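Long-range contact in PelD (PDB 4EUV), which binds the second messenger cyclic di-GMP, mainly through a degenerate GGDEF domain, and is involved in pellicle formation: residues D213-L218 and R225-L230. Sequence-based numbering, arbitrary orientation.
Sequences DVQLRL and RVLLVL. With C2E (9,9'-[(2R,3R,3aS,5S,7aR,9R,10R,10aS,12S,14aR)-3,5,10,12-tetrahydroxy-5,12-dioxidooctahydro-2H,7H-difuro[3,2-d:3',2'-j][1,3,7,9,2,8]tetraoxadiphosphacyclododecine-2,9-diyl]bis(2-amino-1,9-dihydro-6H-purin-6-one)), chain B.
Val214, Leu216 and Leu218 pair with Leu230, Leu228 and Val226 through six backbone hydrogen bonds, forming the antiparallel β-hairpin at one margin of the four-stranded sheet of the PelD GGDEF domain. Strand 225-231 is the inner member, bonded on its other flank to strand 185-192. The bonds are not uniform: Leu230 N reaches Val214 O nearly head-on (2.9 Å), whereas Val226 N comes to Leu218 O from 50° above the carbonyl plane. Between them, CA-H...O contacts run from Gln215 CA to Leu228 O and from Val229 CA to Val214 O.

Gln215 shares a face with Leu227 and Val229, facing helix 198-207. Gln215 CB sits 3.6 Å from Leu228 O. CG, anti to the carbonyl carbon (chi1 -60°) with the chain extended beyond it, passes alongside Val229 CG2 and carries the amide over to Leu227; Leu227 CD2 lies 3.8 Å from Gln215 CD. OE1 is also near that methyl; NE2 borders Val229 CG2 while donating its hydrogen bond to Leu205 O of the helix, which helps fix the amide. On the other face Val214, Leu216, Leu228 and Leu230 pack on helix 162-181, on Tyr170 and Phe167: Val214 CG2 lies beside Leu230 CD2 at 3.7 Å, and Leu218 CD1 reaches diagonally to Leu228 CD2.

Just ahead of the first strand, Asp213 turns the hairpin's end into part of the cyclic di-GMP site, which Arg210, Thr234 and Arg245 also line. The Asp213 carboxylate takes two hydrogen bonds from the Watson-Crick edge of one guanine: guanine N2 to Asp213 OD1 at 3.0 Å, and guanine N1 to Asp213 OD2 at 2.6 Å.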
ATOM      1  N   ASP A 213       7.069   5.025  -2.341  1.00 20.68           N
ATOM      2  CA  ASP A 213       8.024   4.900  -1.235  1.00 18.51           C
ATOM      3  C   ASP A 213       7.645   5.967  -0.233  1.00 17.10           C
ATOM      4  O   ASP A 213       7.171   7.024  -0.626  1.00 17.49           O
ATOM      5  CB  ASP A 213       9.449   5.148  -1.721  1.00 17.25           C
ATOM      6  CG  ASP A 213       9.972   4.025  -2.613  1.00 20.66           C
ATOM      7  OD1 ASP A 213       9.206   3.087  -2.964  1.00 19.45           O
ATOM      8  OD2 ASP A 213      11.151   4.109  -2.987  1.00 19.80           O
ATOM      9  N   VAL A 214       7.853   5.695   1.047  1.00 17.03           N
ATOM     10  CA  VAL A 214       7.519   6.622   2.116  1.00 18.05           C
ATOM     11  C   VAL A 214       8.728   6.715   3.048  1.00 17.99           C
ATOM     12  O   VAL A 214       9.453   5.706   3.251  1.00 17.77           O
ATOM     13  CB  VAL A 214       6.222   6.212   2.912  1.00 19.32           C
ATOM     14  CG1 VAL A 214       4.923   6.603   2.139  1.00 21.16           C
ATOM     15  CG2 VAL A 214       6.230   4.707   3.246  1.00 20.65           C
ATOM     16  N   GLN A 215       8.945   7.908   3.616  1.00 17.07           N
ATOM     17  CA  GLN A 215      10.156   8.150   4.417  1.00 17.37           C
ATOM     18  C   GLN A 215       9.842   8.718   5.770  1.00 17.88           C
ATOM     19  O   GLN A 215       8.862   9.410   5.920  1.00 17.00           O
ATOM     20  CB  GLN A 215      11.090   9.160   3.719  1.00 17.75           C
ATOM     21  CG  GLN A 215      11.572   8.719   2.350  1.00 17.30           C
ATOM     22  CD  GLN A 215      12.517   9.736   1.711  1.00 19.68           C
ATOM     23  OE1 GLN A 215      12.593  10.890   2.161  1.00 22.08           O
ATOM     24  NE2 GLN A 215      13.254   9.309   0.693  1.00 14.88           N
ATOM     25  N   LEU A 216      10.707   8.426   6.737  1.00 17.32           N
ATOM     26  CA  LEU A 216      10.699   9.081   8.031  1.00 20.23           C
ATOM     27  C   LEU A 216      12.079   9.653   8.322  1.00 20.43           C
ATOM     28  O   LEU A 216      13.086   8.990   8.100  1.00 19.51           O
ATOM     29  CB  LEU A 216      10.349   8.102   9.150  1.00 21.56           C
ATOM     30  CG  LEU A 216       8.943   7.564   9.318  1.00 22.24           C
ATOM     31  CD1 LEU A 216       8.955   6.588  10.500  1.00 24.63           C
ATOM     32  CD2 LEU A 216       7.944   8.730   9.552  1.00 24.68           C
ATOM     33  N   ARG A 217      12.084  10.877   8.852  1.00 21.90           N
ATOM     34  CA  ARG A 217      13.277  11.599   9.234  1.00 22.36           C
ATOM     35  C   ARG A 217      13.414  11.490  10.728  1.00 24.25           C
ATOM     36  O   ARG A 217      12.615  12.079  11.480  1.00 25.22           O
ATOM     37  CB  ARG A 217      13.155  13.070   8.768  1.00 23.70           C
ATOM     38  CG  ARG A 217      13.072  13.137   7.219  1.00 24.29           C
ATOM     39  CD  ARG A 217      12.668  14.533   6.664  1.00 31.15           C
ATOM     40  NE  ARG A 217      11.825  15.314   7.549  1.00 38.42           N
ATOM     41  CZ  ARG A 217      11.393  16.556   7.299  1.00 43.50           C
ATOM     42  NH1 ARG A 217      11.714  17.191   6.167  1.00 43.19           N
ATOM     43  NH2 ARG A 217      10.649  17.179   8.203  1.00 45.50           N
ATOM     44  N   LEU A 218      14.402  10.699  11.155  1.00 22.92           N
ATOM     45  CA  LEU A 218      14.521  10.283  12.548  1.00 25.22           C
ATOM     46  C   LEU A 218      15.898  10.575  13.156  1.00 25.59           C
ATOM     47  O   LEU A 218      16.827  10.939  12.449  1.00 25.60           O
ATOM     48  CB  LEU A 218      14.207   8.767  12.673  1.00 23.98           C
ATOM     49  CG  LEU A 218      12.769   8.306  12.324  1.00 25.33           C
ATOM     50  CD1 LEU A 218      12.625   6.774  12.409  1.00 27.09           C
ATOM     51  CD2 LEU A 218      11.701   8.978  13.198  1.00 26.95           C
ATOM     52  N   ARG A 225      21.274  11.268  12.767  1.00 24.74           N
ATOM     53  CA  ARG A 225      20.155  11.303  11.851  1.00 23.50           C
ATOM     54  C   ARG A 225      20.018   9.932  11.246  1.00 22.05           C
ATOM     55  O   ARG A 225      21.023   9.319  10.845  1.00 21.21           O
ATOM     56  CB  ARG A 225      20.420  12.258  10.703  1.00 21.98           C
ATOM     57  CG  ARG A 225      20.466  13.716  11.073  1.00 24.26           C
ATOM     58  CD  ARG A 225      20.959  14.471   9.808  1.00 23.87           C
ATOM     59  NE  ARG A 225      21.284  15.862  10.122  1.00 27.47           N
ATOM     60  CZ  ARG A 225      20.401  16.837  10.036  1.00 29.15           C
ATOM     61  NH1 ARG A 225      19.165  16.557   9.652  1.00 29.63           N
ATOM     62  NH2 ARG A 225      20.740  18.083  10.348  1.00 32.49           N
ATOM     63  N   VAL A 226      18.779   9.462  11.172  1.00 21.42           N
ATOM     64  CA  VAL A 226      18.457   8.255  10.377  1.00 19.57           C
ATOM     65  C   VAL A 226      17.296   8.599   9.442  1.00 18.66           C
ATOM     66  O   VAL A 226      16.214   9.071   9.895  1.00 19.65           O
ATOM     67  CB  VAL A 226      18.078   7.044  11.266  1.00 20.91           C
ATOM     68  CG1 VAL A 226      17.615   5.838  10.413  1.00 19.32           C
ATOM     69  CG2 VAL A 226      19.248   6.662  12.187  1.00 20.69           C
ATOM     70  N   LEU A 227      17.526   8.403   8.159  1.00 16.49           N
ATOM     71  CA  LEU A 227      16.476   8.523   7.161  1.00 17.04           C
ATOM     72  C   LEU A 227      16.034   7.102   6.806  1.00 17.03           C
ATOM     73  O   LEU A 227      16.781   6.351   6.192  1.00 17.00           O
ATOM     74  CB  LEU A 227      16.997   9.257   5.928  1.00 16.80           C
ATOM     75  CG  LEU A 227      16.005   9.786   4.877  1.00 21.47           C
ATOM     76  CD1 LEU A 227      16.801  10.566   3.930  1.00 28.65           C
ATOM     77  CD2 LEU A 227      15.330   8.691   4.100  1.00 18.43           C
ATOM     78  N   LEU A 228      14.835   6.743   7.254  1.00 17.62           N
ATOM     79  CA  LEU A 228      14.204   5.439   6.991  1.00 17.41           C
ATOM     80  C   LEU A 228      13.307   5.540   5.759  1.00 17.20           C
ATOM     81  O   LEU A 228      12.501   6.485   5.626  1.00 17.18           O
ATOM     82  CB  LEU A 228      13.375   5.051   8.226  1.00 19.18           C
ATOM     83  CG  LEU A 228      12.778   3.653   8.383  1.00 20.47           C
ATOM     84  CD1 LEU A 228      13.884   2.561   8.408  1.00 21.79           C
ATOM     85  CD2 LEU A 228      11.999   3.592   9.665  1.00 23.33           C
ATOM     86  N   VAL A 229      13.494   4.605   4.843  1.00 15.28           N
ATOM     87  CA  VAL A 229      12.728   4.532   3.614  1.00 15.76           C
ATOM     88  C   VAL A 229      12.098   3.137   3.474  1.00 16.16           C
ATOM     89  O   VAL A 229      12.807   2.104   3.431  1.00 15.47           O
ATOM     90  CB  VAL A 229      13.597   4.793   2.326  1.00 14.77           C
ATOM     91  CG1 VAL A 229      12.708   4.926   1.073  1.00 16.38           C
ATOM     92  CG2 VAL A 229      14.485   6.044   2.492  1.00 15.89           C
ATOM     93  N   LEU A 230      10.778   3.136   3.340  1.00 15.95           N
ATOM     94  CA  LEU A 230      10.039   1.924   2.965  1.00 16.87           C
ATOM     95  C   LEU A 230       9.776   1.907   1.449  1.00 16.16           C
ATOM     96  O   LEU A 230       9.351   2.910   0.868  1.00 17.25           O
ATOM     97  CB  LEU A 230       8.748   1.806   3.819  1.00 17.12           C
ATOM     98  CG  LEU A 230       7.724   0.755   3.344  1.00 19.76           C
ATOM     99  CD1 LEU A 230       8.216  -0.674   3.733  1.00 18.45           C
ATOM    100  CD2 LEU A 230       6.326   1.070   3.856  1.00 16.86           C
TER
HETATM  101  P1  C2E B 501      15.759   3.283 -12.861  1.00 29.68           P
HETATM  102  O2P C2E B 501      17.163   2.893 -13.190  1.00 31.81           O
HETATM  103  O1P C2E B 501      15.533   4.637 -12.212  1.00 28.62           O
HETATM  104  O5' C2E B 501      15.196   2.111 -11.947  1.00 28.74           O
HETATM  105  C5' C2E B 501      15.544   0.741 -12.166  1.00 27.62           C
HETATM  106  C4' C2E B 501      14.669  -0.068 -11.222  1.00 26.35           C
HETATM  107  O4' C2E B 501      15.179   0.114  -9.876  1.00 24.55           O
HETATM  108  C3' C2E B 501      13.216   0.398 -11.177  1.00 26.96           C
HETATM  109  O3' C2E B 501      12.346  -0.293 -12.079  1.00 27.55           O
HETATM  110  C2' C2E B 501      12.798   0.025  -9.766  1.00 24.66           C
HETATM  111  O2' C2E B 501      12.394  -1.346  -9.677  1.00 24.98           O
HETATM  112  C1' C2E B 501      14.064   0.218  -8.972  1.00 21.84           C
HETATM  113  N9  C2E B 501      14.028   1.581  -8.384  1.00 20.47           N
HETATM  114  C8  C2E B 501      14.764   2.639  -8.764  1.00 18.49           C
HETATM  115  N7  C2E B 501      14.484   3.716  -8.004  1.00 19.61           N
HETATM  116  C5  C2E B 501      13.547   3.342  -7.113  1.00 19.10           C
HETATM  117  C6  C2E B 501      12.823   4.023  -6.024  1.00 18.62           C
HETATM  118  O6  C2E B 501      13.102   5.330  -5.765  1.00 20.15           O
HETATM  119  N1  C2E B 501      11.922   3.304  -5.329  1.00 18.02           N
HETATM  120  C2  C2E B 501      11.651   1.983  -5.608  1.00 19.53           C
HETATM  121  N2  C2E B 501      10.724   1.337  -4.871  1.00 18.90           N
HETATM  122  N3  C2E B 501      12.295   1.286  -6.600  1.00 18.28           N
HETATM  123  C4  C2E B 501      13.224   1.933  -7.374  1.00 20.31           C
HETATM  124  P11 C2E B 501      11.026   0.416 -12.669  1.00 29.08           P
HETATM  125  O21 C2E B 501      10.461  -0.594 -13.650  1.00 32.97           O
HETATM  126  O11 C2E B 501      10.141   0.897 -11.536  1.00 31.16           O
HETATM  127  O5A C2E B 501      11.564   1.697 -13.470  1.00 31.41           O
HETATM  128  C5A C2E B 501      12.201   1.529 -14.737  1.00 31.71           C
HETATM  129  C4A C2E B 501      12.691   2.873 -15.244  1.00 31.83           C
HETATM  130  O4A C2E B 501      11.589   3.743 -15.453  1.00 33.61           O
HETATM  131  C3A C2E B 501      13.536   3.638 -14.233  1.00 32.60           C
HETATM  132  O3A C2E B 501      14.892   3.223 -14.220  1.00 31.89           O
HETATM  133  C2A C2E B 501      13.366   5.091 -14.626  1.00 34.15           C
HETATM  134  O2A C2E B 501      14.203   5.426 -15.746  1.00 37.60           O
HETATM  135  C1A C2E B 501      11.926   5.081 -15.080  1.00 33.69           C
HETATM  136  N91 C2E B 501      11.034   5.468 -13.951  1.00 31.63           N
HETATM  137  C81 C2E B 501      10.276   4.667 -13.169  1.00 30.78           C
HETATM  138  N71 C2E B 501       9.587   5.396 -12.261  1.00 29.44           N
HETATM  139  C51 C2E B 501       9.900   6.685 -12.481  1.00 29.83           C
HETATM  140  C61 C2E B 501       9.542   7.999 -11.914  1.00 29.47           C
HETATM  141  O61 C2E B 501       8.671   8.128 -10.879  1.00 37.68           O
HETATM  142  N11 C2E B 501      10.116   9.098 -12.424  1.00 32.47           N
HETATM  143  C21 C2E B 501      10.976   9.051 -13.466  1.00 33.12           C
HETATM  144  N21 C2E B 501      11.484  10.218 -13.938  1.00 37.44           N
HETATM  145  N31 C2E B 501      11.358   7.890 -14.047  1.00 31.03           N
HETATM  146  C41 C2E B 501      10.848   6.716 -13.600  1.00 30.24           C